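Mypaa.01249.c (Mycobacterium paratuberculosis, PDB 3RD5) is probably an oxidoreductase of the short-chain dehydrogenase/reductase family, with the Rossmann-type fold that in this family binds a dinucleotide cofactor. Local coordinates at residues P100-L103 with E109-I112; L152-R157 with W162-Q167. All blocks are in the same frame, centred on the assembly; numbering follows the deposited sequence.

Interaction 1. Residues P100-L103 with E109-I112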
loop_
_atom_site.group_PDB
_atom_site.type_symbol
_atom_site.label_atom_id
_atom_site.label_comp_id
_atom_site.label_asym_id
_atom_site.label_seq_id
_atom_site.Cartn_x
_atom_site.Cartn_y
_atom_site.Cartn_z
ATOM N N PRO A 100 -6.385 8.552 -17.240
ATOM C CA PRO A 100 -5.669 9.434 -18.163
ATOM C C PRO A 100 -4.459 10.100 -17.557
ATOM O O PRO A 100 -4.296 10.154 -16.328
ATOM C CB PRO A 100 -6.729 10.456 -18.586
ATOM C CG PRO A 100 -8.044 9.749 -18.320
ATOM C CD PRO A 100 -7.786 8.952 -17.085
ATOM N N TYR A 101 -3.596 10.600 -18.422
ATOM C CA TYR A 101 -2.417 11.350 -17.991
ATOM C C TYR A 101 -2.829 12.593 -17.212
ATOM O O TYR A 101 -3.647 13.371 -17.673
ATOM C CB TYR A 101 -1.588 11.771 -19.222
ATOM C CG TYR A 101 -0.417 12.663 -18.926
ATOM C CD1 TYR A 101 -0.519 14.043 -19.070
ATOM C CD2 TYR A 101 0.795 12.123 -18.523
ATOM C CE1 TYR A 101 0.548 14.886 -18.769
ATOM C CE2 TYR A 101 1.898 12.952 -18.248
ATOM C CZ TYR A 101 1.763 14.329 -18.388
ATOM O OH TYR A 101 2.824 15.197 -18.115
ATOM N N ALA A 102 -2.225 12.764 -16.044
ATOM C CA ALA A 102 -2.448 13.896 -15.160
ATOM C C ALA A 102 -1.312 14.009 -14.187
ATOM O O ALA A 102 -0.631 13.026 -13.910
ATOM C CB ALA A 102 -3.795 13.742 -14.409
ATOM N N LEU A 103 -1.101 15.222 -13.681
ATOM C CA LEU A 103 -0.044 15.502 -12.730
ATOM C C LEU A 103 -0.612 15.864 -11.376
ATOM O O LEU A 103 -1.672 16.514 -11.248
ATOM C CB LEU A 103 0.811 16.654 -13.260
ATOM C CG LEU A 103 1.602 16.390 -14.534
ATOM C CD1 LEU A 103 2.464 17.644 -14.875
ATOM C CD2 LEU A 103 2.439 15.116 -14.512
ATOM N N GLU A 109 3.462 12.204 -12.257
ATOM C CA GLU A 109 2.408 11.484 -12.988
ATOM C C GLU A 109 1.487 10.859 -11.930
ATOM O O GLU A 109 1.954 10.368 -10.888
ATOM C CB GLU A 109 3.012 10.463 -13.953
ATOM C CG GLU A 109 2.021 9.649 -14.760
ATOM C CD GLU A 109 1.439 8.442 -13.999
ATOM O OE1 GLU A 109 2.227 7.789 -13.276
ATOM O OE2 GLU A 109 0.215 8.163 -14.113
ATOM N N SER A 110 0.183 10.898 -12.160
ATOM C CA SER A 110 -0.724 10.630 -11.033
ATOM C C SER A 110 -0.677 9.213 -10.466
ATOM O O SER A 110 -0.850 9.036 -9.262
ATOM C CB SER A 110 -2.166 11.073 -11.334
ATOM O OG SER A 110 -2.809 10.210 -12.264
ATOM N N GLN A 111 -0.436 8.217 -11.302
ATOM C CA GLN A 111 -0.417 6.839 -10.800
ATOM C C GLN A 111 0.851 6.601 -9.985
ATOM O O GLN A 111 0.779 6.090 -8.866
ATOM C CB GLN A 111 -0.625 5.817 -11.914
ATOM C CG GLN A 111 -1.945 6.017 -12.634
ATOM C CD GLN A 111 -2.285 4.892 -13.568
ATOM O OE1 GLN A 111 -2.571 3.759 -13.130
ATOM N NE2 GLN A 111 -2.278 5.178 -14.874
ATOM N N ILE A 112 2.024 6.886 -10.532
ATOM C CA ILE A 112 3.248 6.721 -9.724
ATOM C C ILE A 112 3.191 7.643 -8.510
ATOM O O ILE A 112 3.649 7.265 -7.412
ATOM C CB ILE A 112 4.527 6.896 -10.568
ATOM C CG1 ILE A 112 5.765 6.404 -9.846
ATOM C CG2 ILE A 112 4.750 8.357 -10.991
ATOM C CD1 ILE A 112 5.864 4.875 -9.714
HETATM O O HOH W 1 -1.793 10.019 -14.741
#
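Ser110 meets Ala102 at the start of helix 110-126. Its backbone N lies 2.9 Å from Ala102 O, but the N-H points well off the oxygen (128°), so the bond is weak. The same oxygen receives a CA-H contact, with Glu109 CA 3.5 Å from Ala102 O. Ser110 CB also rests against Ala102 O. The hydroxyl takes the position between the backbone N and the carbonyl carbon (chi1 73°), which turns OG toward a bridging water. The water is 2.7 Å from Ser110 OG and 3.0 Å from Pro100 O. It is also 2.8 Å from Glu109 OE2, and accepts a weak bond from Ala102 N. It bridges the loop and the helix start. Glu109 is the N-cap of this helix, which follows a parallel strand of the Rossmann-type sheet, 87-92, through a long loop. The Glu109 carboxylate folds back over the first turn. Glu109 OE1 accepts from Ile112 N at 2.9 Å, almost straight (178°), on its syn side. Glu109 OE2 accepts from Gln111 N, which stands above the carboxylate plane. Two backbone N-H groups therefore fix the carboxylate, and the positive end of the helix would be expected to favour its negative charge. Tyr159 OH adds a weak bond to Glu109 OE2. Leu103 turns CB away from the helix, but its CD2 branch comes back to within 3.8 Å of Glu109 N. It touches the backbone there. The backbones of Leu103 and Glu109 form a single bridge. The Gln111 amide is bonded to Ala98 N, Tyr159 OH and Pro161 O.

Interaction 2. Residues L152-R157 with W162-Q167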
loop_
_atom_site.group_PDB
_atom_site.type_symbol
_atom_site.label_atom_id
_atom_site.label_comp_id
_atom_site.label_asym_id
_atom_site.label_seq_id
_atom_site.Cartn_x
_atom_site.Cartn_y
_atom_site.Cartn_z
ATOM N N LEU A 152 10.545 8.838 -14.838
ATOM C CA LEU A 152 9.552 8.143 -14.002
ATOM C C LEU A 152 8.157 8.742 -14.172
ATOM O O LEU A 152 7.151 8.012 -14.097
ATOM C CB LEU A 152 9.974 8.213 -12.537
ATOM C CG LEU A 152 9.214 7.280 -11.598
ATOM C CD1 LEU A 152 9.689 5.822 -11.678
ATOM C CD2 LEU A 152 9.345 7.821 -10.121
ATOM N N ASN A 153 8.095 10.060 -14.391
ATOM C CA ASN A 153 6.838 10.794 -14.447
ATOM C C ASN A 153 6.288 11.001 -15.862
ATOM O O ASN A 153 5.353 11.785 -16.048
ATOM C CB ASN A 153 6.983 12.123 -13.686
ATOM C CG ASN A 153 7.060 11.912 -12.191
ATOM O OD1 ASN A 153 6.155 11.330 -11.597
ATOM N ND2 ASN A 153 8.179 12.313 -11.555
ATOM N N TRP A 154 6.781 10.240 -16.822
ATOM C CA TRP A 154 6.181 10.176 -18.182
ATOM C C TRP A 154 6.119 11.570 -18.806
ATOM O O TRP A 154 5.133 11.917 -19.474
ATOM C CB TRP A 154 4.782 9.530 -18.113
ATOM C CG TRP A 154 4.723 8.103 -17.628
ATOM C CD1 TRP A 154 4.736 7.670 -16.326
ATOM C CD2 TRP A 154 4.598 6.930 -18.442
ATOM N NE1 TRP A 154 4.628 6.303 -16.293
ATOM C CE2 TRP A 154 4.559 5.829 -17.573
ATOM C CE3 TRP A 154 4.518 6.708 -19.831
ATOM C CZ2 TRP A 154 4.441 4.515 -18.026
ATOM C CZ3 TRP A 154 4.405 5.399 -20.289
ATOM C CH2 TRP A 154 4.374 4.319 -19.385
ATOM N N ARG A 155 7.183 12.341 -18.640
ATOM C CA ARG A 155 7.218 13.709 -19.189
ATOM C C ARG A 155 7.605 13.771 -20.661
ATOM O O ARG A 155 7.199 14.716 -21.382
ATOM C CB ARG A 155 8.217 14.537 -18.373
ATOM C CG ARG A 155 8.234 16.014 -18.740
ATOM C CD ARG A 155 6.936 16.690 -18.439
ATOM N NE ARG A 155 6.938 18.022 -19.047
ATOM C CZ ARG A 155 6.584 18.281 -20.307
ATOM N NH1 ARG A 155 6.151 17.305 -21.124
ATOM N NH2 ARG A 155 6.649 19.538 -20.747
ATOM N N SER A 156 8.379 12.802 -21.113
ATOM C CA SER A 156 9.025 12.833 -22.452
ATOM C C SER A 156 8.839 11.540 -23.233
ATOM O O SER A 156 9.620 11.226 -24.141
ATOM C CB SER A 156 10.523 13.160 -22.293
ATOM O OG SER A 156 10.682 14.412 -21.624
ATOM N N ARG A 157 7.788 10.794 -22.896
ATOM C CA ARG A 157 7.479 9.531 -23.532
ATOM C C ARG A 157 5.944 9.355 -23.531
ATOM O O ARG A 157 5.300 9.671 -22.549
ATOM C CB ARG A 157 8.165 8.340 -22.800
ATOM C CG ARG A 157 7.781 8.148 -21.350
ATOM C CD ARG A 157 8.802 7.280 -20.610
ATOM N NE ARG A 157 8.545 7.111 -19.179
ATOM C CZ ARG A 157 8.049 6.002 -18.610
ATOM N NH1 ARG A 157 7.712 4.947 -19.339
ATOM N NH2 ARG A 157 7.935 5.965 -17.298
ATOM N N TRP A 162 -2.352 1.785 -18.755
ATOM C CA TRP A 162 -2.063 0.506 -18.093
ATOM C C TRP A 162 -0.598 0.351 -17.777
ATOM O O TRP A 162 -0.266 -0.158 -16.677
ATOM C CB TRP A 162 -2.617 -0.701 -18.889
ATOM C CG TRP A 162 -4.078 -0.863 -18.678
ATOM C CD1 TRP A 162 -5.100 -0.501 -19.533
ATOM C CD2 TRP A 162 -4.699 -1.319 -17.480
ATOM N NE1 TRP A 162 -6.299 -0.755 -18.931
ATOM C CE2 TRP A 162 -6.084 -1.269 -17.675
ATOM C CE3 TRP A 162 -4.198 -1.814 -16.263
ATOM C CZ2 TRP A 162 -6.994 -1.666 -16.658
ATOM C CZ3 TRP A 162 -5.109 -2.216 -15.267
ATOM C CH2 TRP A 162 -6.488 -2.139 -15.504
ATOM N N LEU A 163 0.328 0.735 -18.656
ATOM C CA LEU A 163 1.747 0.600 -18.308
ATOM C C LEU A 163 2.180 1.590 -17.204
ATOM O O LEU A 163 3.106 1.313 -16.439
ATOM C CB LEU A 163 2.688 0.615 -19.531
ATOM C CG LEU A 163 2.622 -0.617 -20.426
ATOM C CD1 LEU A 163 3.435 -0.353 -21.731
ATOM C CD2 LEU A 163 3.146 -1.869 -19.710
ATOM N N ALA A 164 1.496 2.722 -17.097
ATOM C CA ALA A 164 1.720 3.636 -15.965
ATOM C C ALA A 164 1.228 3.011 -14.653
ATOM O O ALA A 164 1.904 3.115 -13.611
ATOM C CB ALA A 164 1.075 5.024 -16.230
ATOM N N TYR A 165 0.075 2.336 -14.689
ATOM C CA TYR A 165 -0.357 1.500 -13.555
ATOM C C TYR A 165 0.726 0.472 -13.206
ATOM O O TYR A 165 1.152 0.348 -12.055
ATOM C CB TYR A 165 -1.691 0.817 -13.830
ATOM C CG TYR A 165 -2.289 0.152 -12.596
ATOM C CD1 TYR A 165 -2.541 0.879 -11.426
ATOM C CD2 TYR A 165 -2.541 -1.202 -12.576
ATOM C CE1 TYR A 165 -3.066 0.273 -10.303
ATOM C CE2 TYR A 165 -3.060 -1.808 -11.471
ATOM C CZ TYR A 165 -3.334 -1.068 -10.341
ATOM O OH TYR A 165 -3.828 -1.728 -9.206
ATOM N N SER A 166 1.161 -0.270 -14.199
ATOM C CA SER A 166 2.135 -1.331 -13.996
ATOM C C SER A 166 3.438 -0.820 -13.418
ATOM O O SER A 166 4.042 -1.457 -12.524
ATOM C CB SER A 166 2.406 -2.069 -15.302
ATOM O OG SER A 166 1.249 -2.750 -15.790
ATOM N N GLN A 167 3.918 0.357 -13.870
ATOM C CA GLN A 167 5.134 0.909 -13.295
ATOM C C GLN A 167 4.941 1.132 -11.797
ATOM O O GLN A 167 5.833 0.843 -10.991
ATOM C CB GLN A 167 5.575 2.235 -13.981
ATOM C CG GLN A 167 6.917 2.731 -13.466
ATOM C CD GLN A 167 7.362 4.096 -14.004
ATOM O OE1 GLN A 167 8.503 4.217 -14.490
ATOM N NE2 GLN A 167 6.560 5.135 -13.778
HETATM O O HOH W 2 3.582 5.320 -13.585
HETATM O O HOH W 3 7.528 2.800 -17.147
#
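Gln167 reaches from helix 161-185 to the loop and carries its direct hydrogen bonds. The side chain is extended, with CG trans to the backbone N (chi1 -174°), and this brings the amide up to Leu152. Gln167 NE2 donates to Leu152 O at 3.0 Å, nearly straight (166°). The donor lies in the carbonyl plane on a lone pair of the oxygen, and the oxygen lies close to the plane of the amide. At the other end of the amide, Arg157 NH2 gives a weak bond to Gln167 OE1 at 3.4 Å. The two flat groups are steeply inclined, and OE1 sits at the guanidinium edge. Asn148 N also donates to OE1, while Arg157 has a stronger partner in Asp151 O, bonded to its NE. One water accepts from Trp154 NE1 at 3.1 Å and from Gln167 NE2, and donates to Ala164 O at 2.8 Å. A second water joins Arg157 NH1 to Gln167 OE1, weakly at the OE1 end. Packing centres on Trp154. One face of its indole has Ala164 CB 3.5 Å above the plane, toward the rim. Arg157 NH2 lies 3.3 Å above the opposite face of the Trp154 ring, also toward the rim. Trp154 CH2 reaches Leu163 CB at 4.1 Å, and Leu152 CD1 makes a van der Waals touch with Gln167 OE1. Tyr165 opens the Tyr-x-x-x-Lys signature of short-chain dehydrogenases. Gln167 lies within that signature, and the loop packs on a face of the helix other than the one from which Tyr165 projects; in this family that helix carries the active-site tyrosine and lysine.

Following the chain from the N terminus, the first three sheet strands contribute to neither contact; after strand 87-92 comes the loop that holds 100-103. Interaction 1 closes a short loop there, where the chain turns into helix 110-126. After that helix and strand 133-137 comes the next loop, and interaction 2 closes it against helix 161-185. The two contacts follow in series and neither nest nor cross. They lie side by side in space, with centres 8 Å apart. Asn153 OD1 probably accepts from Glu109 N at 2.9 Å, and Gln111 packs on Tyr165. The two helix starts and their preceding loops are thereby tied together.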